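PDB 1T6C: exopolyphosphatase from Aquifex aeolicus, which probably hydrolyses phosphoanhydride bonds, as expected of a Ppx/GppA-family phosphatase with an actin-like fold, and binds a calcium ion. Local coordinates for residues A[87-92]-A[114-119]; A[17-22]-A[91-96]; A[221-226]-A[237-242]. One frame throughout, in Å; residues are numbered along the deposited sequence.

Contact 1: residues A[87-92]-A[114-119]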
# COMPACT_ATOMS: atom_id res chain seq x y z
N ALA A 87 8.07 7.09 -12.44
CA ALA A 87 7.11 6.00 -12.70
C ALA A 87 7.70 4.68 -12.28
O ALA A 87 8.89 4.38 -12.56
CB ALA A 87 6.76 5.97 -14.14
N VAL A 88 6.90 3.89 -11.58
CA VAL A 88 7.34 2.60 -11.05
C VAL A 88 6.35 1.51 -11.40
O VAL A 88 5.16 1.79 -11.60
CB VAL A 88 7.59 2.63 -9.50
CG1 VAL A 88 8.64 3.65 -9.11
CG2 VAL A 88 6.31 2.88 -8.73
N ALA A 89 6.84 0.29 -11.44
CA ALA A 89 5.99 -0.89 -11.60
C ALA A 89 6.34 -1.87 -10.48
O ALA A 89 7.49 -1.95 -10.08
CB ALA A 89 6.20 -1.50 -12.95
N THR A 90 5.35 -2.64 -10.06
CA THR A 90 5.51 -3.62 -8.98
C THR A 90 6.13 -4.91 -9.46
O THR A 90 6.06 -5.24 -10.67
CB THR A 90 4.12 -4.02 -8.42
OG1 THR A 90 3.36 -4.69 -9.44
CG2 THR A 90 3.32 -2.89 -8.02
N GLU A 91 6.64 -5.68 -8.50
CA GLU A 91 7.32 -6.96 -8.78
C GLU A 91 6.36 -7.98 -9.42
O GLU A 91 6.82 -8.87 -10.09
CB GLU A 91 7.93 -7.55 -7.50
CG GLU A 91 9.14 -8.47 -7.74
CD GLU A 91 9.01 -9.82 -7.07
OE1 GLU A 91 8.90 -9.84 -5.83
OE2 GLU A 91 9.05 -10.85 -7.78
N ALA A 92 5.05 -7.82 -9.25
CA ALA A 92 4.07 -8.66 -9.93
C ALA A 92 4.16 -8.53 -11.47
O ALA A 92 3.83 -9.45 -12.21
CB ALA A 92 2.69 -8.33 -9.45
N VAL A 114 9.77 3.51 -16.88
CA VAL A 114 9.10 2.91 -15.73
C VAL A 114 10.13 1.97 -15.08
O VAL A 114 10.68 1.09 -15.74
CB VAL A 114 7.88 2.09 -16.15
CG1 VAL A 114 7.25 1.39 -14.91
CG2 VAL A 114 6.86 2.95 -16.87
N GLU A 115 10.44 2.23 -13.82
CA GLU A 115 11.35 1.39 -13.06
C GLU A 115 10.59 0.30 -12.34
O GLU A 115 9.67 0.58 -11.61
CB GLU A 115 12.10 2.21 -12.02
CG GLU A 115 13.14 1.36 -11.34
CD GLU A 115 13.84 2.05 -10.19
OE1 GLU A 115 13.45 3.18 -9.80
OE2 GLU A 115 14.77 1.40 -9.66
N VAL A 116 10.98 -0.96 -12.57
CA VAL A 116 10.46 -2.08 -11.80
C VAL A 116 11.16 -2.07 -10.46
O VAL A 116 12.38 -2.10 -10.38
CB VAL A 116 10.68 -3.44 -12.51
CG1 VAL A 116 10.17 -4.57 -11.66
CG2 VAL A 116 9.98 -3.43 -13.82
N ILE A 117 10.38 -1.93 -9.40
CA ILE A 117 10.93 -1.85 -8.06
C ILE A 117 10.54 -3.08 -7.23
O ILE A 117 9.52 -3.74 -7.50
CB ILE A 117 10.55 -0.55 -7.33
CG1 ILE A 117 9.04 -0.43 -7.14
CG2 ILE A 117 11.09 0.68 -8.10
CD1 ILE A 117 8.65 0.75 -6.21
N THR A 118 11.39 -3.39 -6.25
CA THR A 118 11.14 -4.51 -5.35
C THR A 118 10.13 -4.11 -4.27
O THR A 118 9.91 -2.93 -4.06
CB THR A 118 12.40 -4.94 -4.66
OG1 THR A 118 12.91 -3.83 -3.89
CG2 THR A 118 13.49 -5.28 -5.66
N PRO A 119 9.52 -5.09 -3.61
CA PRO A 119 8.64 -4.81 -2.47
C PRO A 119 9.37 -4.06 -1.37
O PRO A 119 8.82 -3.19 -0.71
CB PRO A 119 8.17 -6.21 -2.05
CG PRO A 119 8.30 -6.99 -3.29
CD PRO A 119 9.54 -6.52 -3.92
O HOH W 1 7.30 -4.49 -6.01

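Contact 2: residues A[17-22]-A[91-96]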
# COMPACT_ATOMS: atom_id res chain seq x y z
N ILE A 17 3.75 7.83 -11.00
CA ILE A 17 2.89 6.85 -11.69
C ILE A 17 3.26 5.51 -11.09
O ILE A 17 4.44 5.18 -10.98
CB ILE A 17 3.15 6.89 -13.17
CG1 ILE A 17 2.66 8.21 -13.76
CG2 ILE A 17 2.48 5.71 -13.84
CD1 ILE A 17 3.00 8.40 -15.22
N ASP A 18 2.26 4.75 -10.68
CA ASP A 18 2.43 3.40 -10.17
C ASP A 18 1.61 2.43 -11.02
O ASP A 18 0.41 2.59 -11.16
CB ASP A 18 2.19 3.27 -8.68
CG ASP A 18 0.83 3.54 -8.28
OD1 ASP A 18 0.40 4.71 -8.44
OD2 ASP A 18 0.11 2.65 -7.77
N ILE A 19 2.30 1.45 -11.57
CA ILE A 19 1.72 0.43 -12.41
C ILE A 19 1.70 -0.84 -11.59
O ILE A 19 2.75 -1.39 -11.26
CB ILE A 19 2.58 0.25 -13.68
CG1 ILE A 19 2.63 1.54 -14.51
CG2 ILE A 19 2.08 -0.96 -14.49
CD1 ILE A 19 3.57 1.45 -15.68
N GLY A 20 0.51 -1.33 -11.28
CA GLY A 20 0.35 -2.59 -10.60
C GLY A 20 -0.35 -3.61 -11.47
O GLY A 20 -0.63 -3.34 -12.62
N SER A 21 -0.66 -4.76 -10.87
CA SER A 21 -1.33 -5.85 -11.59
C SER A 21 -2.80 -5.55 -11.84
O SER A 21 -3.42 -6.21 -12.68
CB SER A 21 -1.14 -7.20 -10.88
OG SER A 21 -1.55 -7.12 -9.54
N TYR A 22 -3.37 -4.57 -11.14
CA TYR A 22 -4.79 -4.23 -11.28
C TYR A 22 -5.01 -2.84 -11.85
O TYR A 22 -5.75 -2.66 -12.79
CB TYR A 22 -5.45 -4.34 -9.91
CG TYR A 22 -6.96 -4.24 -9.91
CD1 TYR A 22 -7.73 -5.18 -10.58
CD2 TYR A 22 -7.61 -3.23 -9.20
CE1 TYR A 22 -9.11 -5.10 -10.56
CE2 TYR A 22 -8.98 -3.15 -9.19
CZ TYR A 22 -9.73 -4.08 -9.87
OH TYR A 22 -11.11 -4.00 -9.85
N GLU A 91 6.64 -5.68 -8.50
CA GLU A 91 7.32 -6.96 -8.78
C GLU A 91 6.36 -7.98 -9.42
O GLU A 91 6.82 -8.87 -10.09
CB GLU A 91 7.93 -7.55 -7.50
CG GLU A 91 9.14 -8.47 -7.74
CD GLU A 91 9.01 -9.82 -7.07
OE1 GLU A 91 8.90 -9.84 -5.83
OE2 GLU A 91 9.05 -10.85 -7.78
N ALA A 92 5.05 -7.82 -9.25
CA ALA A 92 4.07 -8.66 -9.93
C ALA A 92 4.16 -8.53 -11.47
O ALA A 92 3.83 -9.45 -12.21
CB ALA A 92 2.69 -8.33 -9.45
N ILE A 93 4.58 -7.36 -11.95
CA ILE A 93 4.77 -7.15 -13.37
C ILE A 93 6.07 -7.86 -13.75
O ILE A 93 6.16 -8.51 -14.79
CB ILE A 93 4.81 -5.63 -13.72
CG1 ILE A 93 3.55 -4.90 -13.21
CG2 ILE A 93 4.99 -5.41 -15.23
CD1 ILE A 93 2.20 -5.49 -13.65
N ARG A 94 7.08 -7.74 -12.90
CA ARG A 94 8.36 -8.39 -13.16
C ARG A 94 8.21 -9.90 -13.36
O ARG A 94 8.91 -10.48 -14.18
CB ARG A 94 9.36 -8.13 -12.02
CG ARG A 94 10.78 -8.53 -12.39
CD ARG A 94 11.82 -8.32 -11.32
NE ARG A 94 11.64 -9.22 -10.19
CZ ARG A 94 12.00 -10.51 -10.16
NH1 ARG A 94 12.61 -11.09 -11.19
NH2 ARG A 94 11.74 -11.24 -9.08
N ARG A 95 7.29 -10.50 -12.61
CA ARG A 95 6.96 -11.92 -12.74
C ARG A 95 6.70 -12.32 -14.20
O ARG A 95 7.05 -13.42 -14.61
CB ARG A 95 5.73 -12.28 -11.88
CG ARG A 95 6.03 -13.06 -10.61
CD ARG A 95 6.72 -12.27 -9.50
NE ARG A 95 6.60 -12.96 -8.20
CZ ARG A 95 5.57 -12.84 -7.35
NH1 ARG A 95 4.54 -12.03 -7.61
NH2 ARG A 95 5.57 -13.54 -6.21
N ALA A 96 6.09 -11.43 -14.99
CA ALA A 96 5.84 -11.70 -16.42
C ALA A 96 7.10 -11.70 -17.29
O ALA A 96 8.01 -10.87 -17.12
CB ALA A 96 4.83 -10.70 -16.99

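Contact 3: residues A[221-226]-A[237-242]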
# COMPACT_ATOMS: atom_id res chain seq x y z
N ALA A 221 -11.36 4.35 9.89
CA ALA A 221 -12.65 4.94 9.55
C ALA A 221 -13.78 4.28 10.34
O ALA A 221 -14.69 4.95 10.79
CB ALA A 221 -12.92 4.82 8.04
N LEU A 222 -13.74 2.97 10.48
CA LEU A 222 -14.76 2.26 11.27
C LEU A 222 -14.70 2.68 12.75
O LEU A 222 -15.75 3.05 13.35
CB LEU A 222 -14.58 0.74 11.11
CG LEU A 222 -14.87 0.15 9.74
CD1 LEU A 222 -14.47 -1.31 9.69
CD2 LEU A 222 -16.35 0.29 9.39
N GLU A 223 -13.51 2.66 13.33
CA GLU A 223 -13.34 2.98 14.77
C GLU A 223 -13.83 4.39 15.11
O GLU A 223 -14.51 4.59 16.12
CB GLU A 223 -11.90 2.79 15.20
CG GLU A 223 -11.64 3.16 16.64
CD GLU A 223 -12.41 2.32 17.64
OE1 GLU A 223 -12.84 1.19 17.31
OE2 GLU A 223 -12.61 2.81 18.76
N TYR A 224 -13.53 5.34 14.23
CA TYR A 224 -13.78 6.74 14.46
C TYR A 224 -15.02 7.27 13.75
O TYR A 224 -15.24 8.48 13.75
CB TYR A 224 -12.52 7.54 14.14
CG TYR A 224 -11.44 7.23 15.16
CD1 TYR A 224 -11.58 7.65 16.48
CD2 TYR A 224 -10.34 6.42 14.84
CE1 TYR A 224 -10.60 7.34 17.44
CE2 TYR A 224 -9.37 6.11 15.80
CZ TYR A 224 -9.50 6.58 17.09
OH TYR A 224 -8.58 6.25 18.06
N ASN A 225 -15.85 6.38 13.21
CA ASN A 225 -17.13 6.78 12.62
C ASN A 225 -16.98 7.79 11.52
O ASN A 225 -17.73 8.77 11.45
CB ASN A 225 -18.08 7.32 13.70
CG ASN A 225 -18.32 6.34 14.79
OD1 ASN A 225 -18.75 5.23 14.54
ND2 ASN A 225 -18.05 6.75 16.04
N VAL A 226 -16.00 7.55 10.66
CA VAL A 226 -15.70 8.41 9.51
C VAL A 226 -16.42 7.84 8.29
O VAL A 226 -16.11 6.75 7.76
CB VAL A 226 -14.20 8.49 9.21
CG1 VAL A 226 -13.95 9.46 8.06
CG2 VAL A 226 -13.44 8.97 10.46
N LYS A 237 -4.69 9.18 13.07
CA LYS A 237 -5.46 8.55 14.14
C LYS A 237 -4.66 7.41 14.77
O LYS A 237 -3.90 6.70 14.09
CB LYS A 237 -6.78 8.00 13.60
CG LYS A 237 -7.83 9.04 13.29
CD LYS A 237 -8.23 9.84 14.55
CE LYS A 237 -9.57 10.54 14.40
NZ LYS A 237 -9.38 11.83 13.70
N VAL A 238 -4.83 7.22 16.06
CA VAL A 238 -4.27 6.07 16.78
C VAL A 238 -5.26 4.92 16.84
O VAL A 238 -6.48 5.13 17.04
CB VAL A 238 -3.88 6.47 18.20
CG1 VAL A 238 -3.45 5.27 19.01
CG2 VAL A 238 -2.82 7.53 18.12
N LEU A 239 -4.75 3.69 16.69
CA LEU A 239 -5.52 2.49 16.98
C LEU A 239 -4.76 1.66 17.99
O LEU A 239 -3.58 1.34 17.79
CB LEU A 239 -5.75 1.67 15.71
CG LEU A 239 -6.73 2.28 14.70
CD1 LEU A 239 -6.72 1.47 13.40
CD2 LEU A 239 -8.11 2.36 15.24
N THR A 240 -5.45 1.28 19.07
CA THR A 240 -4.81 0.47 20.10
C THR A 240 -4.97 -0.98 19.77
O THR A 240 -5.85 -1.35 19.02
CB THR A 240 -5.42 0.74 21.50
OG1 THR A 240 -6.78 0.32 21.51
CG2 THR A 240 -5.49 2.19 21.81
N TYR A 241 -4.18 -1.82 20.43
CA TYR A 241 -4.34 -3.27 20.35
C TYR A 241 -5.81 -3.61 20.67
O TYR A 241 -6.44 -4.39 19.96
CB TYR A 241 -3.38 -3.98 21.32
CG TYR A 241 -3.56 -5.47 21.27
CD1 TYR A 241 -2.83 -6.24 20.39
CD2 TYR A 241 -4.52 -6.11 22.07
CE1 TYR A 241 -3.03 -7.65 20.32
CE2 TYR A 241 -4.71 -7.48 22.01
CZ TYR A 241 -3.97 -8.24 21.13
OH TYR A 241 -4.20 -9.60 21.08
N GLY A 242 -6.33 -3.08 21.79
CA GLY A 242 -7.71 -3.35 22.17
C GLY A 242 -8.75 -3.01 21.12
O GLY A 242 -9.70 -3.76 20.92

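Contact 1: residues A[87-92]-A[114-119]
A89 and V116 sit side by side where two parallel strands, 87-89 and 114-116, zip together at one margin of a five-stranded sheet. E115 makes two hydrogen bonds to strand 87-89, its N giving one to A87 O at 2.9 Å and its O taking one from A89 N at 2.8 Å. I117 N then closes on A89 O at 3.0 Å. Packing is tight on the face of A87, A89 and V114, where V114 CG1, anti to its backbone N (chi1 177°), lies 3.6 Å from A89 CB; I19 backs this apolar cluster. On the other face I117 CD1 reaches V88 CB at 3.9 Å, and the carboxylate of E115 has its salt bridge with K86.

Past A89 the two chains draw apart. A water bridges them there, accepting from E91 N and donating to I117 O. Direct backbone bonds beside an apolar face thus give way to a water-mediated link at the end nearer the calcium site, where P119 neighbours S149 and E151.

Contact 2: residues A[17-22]-A[91-96]
G20 and I93 meet where strand 17-19 runs out into a turn and the short helix 91-94 lies beside it. No hydrogen bond joins the two backbones, and the nearest pair of CA atoms, S21 CA and A92 CA, is 6.3 Å apart. The strand keeps extended angles through I19; S21 then turns to helical values, so the chain bends past the first turn of the helix. Inside 91-96, R95 N bonds back to E91 O, and A96 N to I93 O at 2.9 Å.

Between the segments I93 does most of the touching. Its CG1 branch is anti to the carbonyl carbon (chi1 -55°) and CD1 folds back at chi2 -54°, which brings the methyl against the peptide of G20, 3.7 Å from G20 O. From there CD1 also lies 4.1 Å from S21 N, while CG1 meets I19 CG2 more loosely at 4.4 Å. L48 packs on both I19 and I93 and completes this small apolar cluster. At the outer margin S21 CB and A92 CB approach to 4.2 Å, a light methylene-to-methyl contact. Turned away from the strand, E91 OE2 in one of its two conformers forms a salt bridge with R94 NH2 through a weak, bent hydrogen bond, and R95 NE adds a charge-only attraction.

The sequence DIGSYS, spanning the turn between strand 12-19 and the antiparallel strand 23-32, is consistent with the first phosphate-binding hairpin of the actin-like ATPase superfamily, and helix 91-94 packs beside that hairpin's turn.

Contact 3: residues A[221-226]-A[237-242]
Y224 lies across K237 at the end of helix 214-223, which a Schellman motif closes: V226 N bonds to A221 O, and N225 takes a positive phi. Y224 has more surface buried in this contact than any other residue, and its ring bridges from the helix end to the border strand 238-240 of the six-stranded sheet. K237 crosses obliquely over one face, its chain bent at chi2 (-61°), with CD set over the ring centre as a CH-pi contact 4.0 Å from the centroid. Its NZ goes on to K233 O, so the ammonium adds at most a weak, long attraction to the ring. On the opposite face, E223 CG from the same helix lies toward the rim, while its carboxylate binds W247 and Q243. L239, third in buried surface, lies alongside E223 but points the other way, bringing CD2 to 3.8 Å from E223 CB. It also approaches the tyrosine obliquely, at 4.0 Å from Y224 CE2. A phenylalanine in place of Y224 would probably keep the CH-pi contact with K237 but leave the carbonyl of V238 without this donor and the helix end less firmly tied to the strand. That bond is short: Y224 OH gives its hydrogen to V238 O at 2.6 Å, in the carbonyl plane.

How the contacts relate
Contacts 1 and 2 belong to one neighbourhood, their centres about 6 Å apart. They share E91 and A92, and strands 84-89 and 12-19 are neighbours in the same sheet, tied by V88 N to I17 O at 2.8 Å; V114 CG1 also packs on I19 CD1. Both are partly buried, but contact 1 is held by strand-to-strand backbone bonds and contact 2, with no hydrogen bond across it, by van der Waals packing. Contact 3 is a surface contact in the other sheet, on the opposite side of the chain's centre, about 32 Å from contact 1 between centres. There a side-chain hydroxyl bond and a lysine chain laid over the ring fasten a helix end to an edge strand.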